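Local structure of histone acetyltransferase HPA2 and related acetyltransferases (2QEC) at residues Leu175-Gly181 with Leu193-Pro198. The protein is a GCN5-related N-acetyltransferase that probably transfers an acyl group, most likely acetyl from a coenzyme A thioester, to an unidentified acceptor. The protein carries 1 engineered substitution. Sequence-based numbering, arbitrary orientation.
With EDO (1,2-ethanediol), chain F.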
loop_
_atom_site.group_PDB
_atom_site.type_symbol
_atom_site.label_atom_id
_atom_site.label_comp_id
_atom_site.label_asym_id
_atom_site.label_seq_id
_atom_site.Cartn_x
_atom_site.Cartn_y
_atom_site.Cartn_z
ATOM N N LEU A 175 10.472 12.697 -3.632
ATOM C CA LEU A 175 10.352 12.936 -2.188
ATOM C C LEU A 175 10.153 11.682 -1.361
ATOM O O LEU A 175 9.907 11.777 -0.156
ATOM C CB LEU A 175 9.189 13.906 -1.930
ATOM C CG LEU A 175 9.362 15.263 -2.574
ATOM C CD1 LEU A 175 8.033 16.012 -2.574
ATOM C CD2 LEU A 175 10.418 16.053 -1.832
ATOM N N GLY A 176 10.305 10.516 -1.984
ATOM C CA GLY A 176 10.210 9.237 -1.287
ATOM C C GLY A 176 8.893 8.483 -1.367
ATOM O O GLY A 176 8.763 7.456 -0.728
ATOM N N PHE A 177 7.910 8.974 -2.120
ATOM C CA PHE A 177 6.680 8.193 -2.389
ATOM C C PHE A 177 6.886 7.117 -3.448
ATOM O O PHE A 177 7.470 7.365 -4.500
ATOM C CB PHE A 177 5.546 9.110 -2.840
ATOM C CG PHE A 177 5.039 10.029 -1.770
ATOM C CD1 PHE A 177 5.749 11.180 -1.419
ATOM C CD2 PHE A 177 3.873 9.738 -1.095
ATOM C CE1 PHE A 177 5.287 12.021 -0.434
ATOM C CE2 PHE A 177 3.382 10.575 -0.136
ATOM C CZ PHE A 177 4.112 11.734 0.211
ATOM N N VAL A 178 6.386 5.909 -3.192
ATOM C CA VAL A 178 6.403 4.850 -4.208
ATOM C C VAL A 178 4.978 4.651 -4.764
ATOM O O VAL A 178 4.000 4.956 -4.071
ATOM C CB VAL A 178 6.933 3.496 -3.673
ATOM C CG1 VAL A 178 8.354 3.622 -3.160
ATOM C CG2 VAL A 178 6.019 2.919 -2.642
ATOM N N PRO A 179 4.849 4.197 -6.043
ATOM C CA PRO A 179 3.481 4.006 -6.526
ATOM C C PRO A 179 2.788 2.792 -5.888
ATOM O O PRO A 179 3.419 1.778 -5.641
ATOM C CB PRO A 179 3.655 3.755 -8.041
ATOM C CG PRO A 179 5.093 3.312 -8.220
ATOM C CD PRO A 179 5.866 3.974 -7.101
ATOM N N LEU A 180 1.481 2.921 -5.675
ATOM C CA LEU A 180 0.611 1.799 -5.348
ATOM C C LEU A 180 -0.102 1.355 -6.640
ATOM O O LEU A 180 -0.008 0.218 -7.044
ATOM C CB LEU A 180 -0.388 2.230 -4.285
ATOM C CG LEU A 180 0.164 2.521 -2.879
ATOM C CD1 LEU A 180 -0.943 3.110 -1.990
ATOM C CD2 LEU A 180 0.637 1.234 -2.218
ATOM N N GLY A 181 -0.766 2.273 -7.311
ATOM C CA GLY A 181 -1.372 1.974 -8.620
ATOM C C GLY A 181 -2.435 2.998 -8.946
ATOM O O GLY A 181 -2.626 3.948 -8.191
ATOM N N LEU A 193 -3.012 8.376 -9.583
ATOM C CA LEU A 193 -2.002 7.405 -9.167
ATOM C C LEU A 193 -1.846 7.493 -7.636
ATOM O O LEU A 193 -1.305 8.450 -7.112
ATOM C CB LEU A 193 -0.660 7.691 -9.849
ATOM C CG LEU A 193 0.458 6.672 -9.487
ATOM C CD1 LEU A 193 0.056 5.268 -9.754
ATOM C CD2 LEU A 193 1.750 6.966 -10.176
ATOM N N ALA A 194 -2.376 6.495 -6.930
ATOM C CA ALA A 194 -2.194 6.366 -5.489
ATOM C C ALA A 194 -0.731 6.134 -5.221
ATOM O O ALA A 194 -0.104 5.294 -5.890
ATOM C CB ALA A 194 -2.989 5.135 -4.981
HETATM N N MSE A 195 -0.197 6.794 -4.196
HETATM C CA MSE A 195 1.205 6.642 -3.816
HETATM C C MSE A 195 1.350 6.574 -2.296
HETATM O O MSE A 195 0.479 7.002 -1.569
HETATM C CB MSE A 195 2.028 7.827 -4.348
HETATM C CG MSE A 195 1.820 8.081 -5.827
HETATM SE SE MSE A 195 3.040 9.327 -6.594
HETATM C CE MSE A 195 4.253 8.065 -6.850
ATOM N N TRP A 196 2.491 6.030 -1.857
ATOM C CA TRP A 196 2.783 5.759 -0.475
ATOM C C TRP A 196 4.201 6.168 -0.156
ATOM O O TRP A 196 5.146 5.606 -0.745
ATOM C CB TRP A 196 2.680 4.244 -0.289
ATOM C CG TRP A 196 2.811 3.666 1.100
ATOM C CD1 TRP A 196 3.830 2.902 1.569
ATOM C CD2 TRP A 196 1.845 3.733 2.148
ATOM N NE1 TRP A 196 3.569 2.500 2.855
ATOM C CE2 TRP A 196 2.357 2.998 3.238
ATOM C CE3 TRP A 196 0.596 4.349 2.276
ATOM C CZ2 TRP A 196 1.660 2.857 4.433
ATOM C CZ3 TRP A 196 -0.096 4.217 3.475
ATOM C CH2 TRP A 196 0.430 3.473 4.531
ATOM N N LYS A 197 4.366 7.036 0.834
ATOM C CA LYS A 197 5.682 7.227 1.460
ATOM C C LYS A 197 5.752 6.324 2.688
ATOM O O LYS A 197 4.981 6.485 3.634
ATOM C CB LYS A 197 5.939 8.686 1.816
ATOM C CG LYS A 197 7.281 8.888 2.485
ATOM C CD LYS A 197 7.757 10.296 2.429
ATOM C CE LYS A 197 9.176 10.458 2.977
ATOM N NZ LYS A 197 9.451 9.770 4.295
ATOM N N PRO A 198 6.652 5.314 2.656
ATOM C CA PRO A 198 6.582 4.307 3.689
ATOM C C PRO A 198 7.020 4.784 5.061
ATOM O O PRO A 198 7.748 5.780 5.161
ATOM C CB PRO A 198 7.492 3.187 3.189
ATOM C CG PRO A 198 8.353 3.788 2.149
ATOM C CD PRO A 198 7.729 5.084 1.676
HETATM C C1 EDO F . 6.934 10.576 6.420
HETATM O O1 EDO F . 7.264 9.795 5.277
HETATM C C2 EDO F . 7.709 11.886 6.550
HETATM O O2 EDO F . 9.103 11.790 6.284
#
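Phe177 lies flat against the base of the Lys197 side chain, a clear example of a lysine offering its aliphatic stem to an aromatic face. Lys197 CB sits almost centrally over the ring, 3.7 Å from the centroid of Phe177, in a CH-pi contact, and the two side chains cross nearly at right angles. The lysine chain, its CG placed opposite the backbone N (chi1 179°), runs on past the Leu175 and Gly176 carbonyls to a bound 1,2-ethanediol, probably from the crystallisation liquor. Phe177 CB also meets Met195 CB at 4.0 Å, and beyond it the bent selenomethionine chain brings CE beside the Pro179 ring. Phe177 also packs on Ile159 and Leu161 of strand 159-163, and Met195 on Ala169 and Tyr172 of helix 166-174.

On the sheet face of Val178 and Trp196, the branch point of Leu180 rests against Trp196 CB at 4.0 Å, while Leu180 CB touches the Ala194 methyl. The indole leads away from segment 175-181, and its NE1 hydrogen-bonds to Pro179 O of the second subunit, an exchange returned by that subunit's own Trp196.

Val178 and Trp196 hold each other by paired backbone hydrogen bonds, Val178 N to Trp196 O being 2.8 Å. Further on, Ala194 O accepts from Leu180 N at 2.9 Å and weakly from Gly181 N, so two residues face one. This classic beta bulge interrupts the antiparallel hairpin that completes the GNAT-fold sheet, entered from helix 166-174 through a Schellman motif with Gly176, at positive phi, as its C-prime residue, and here also contributing to the dimer interface.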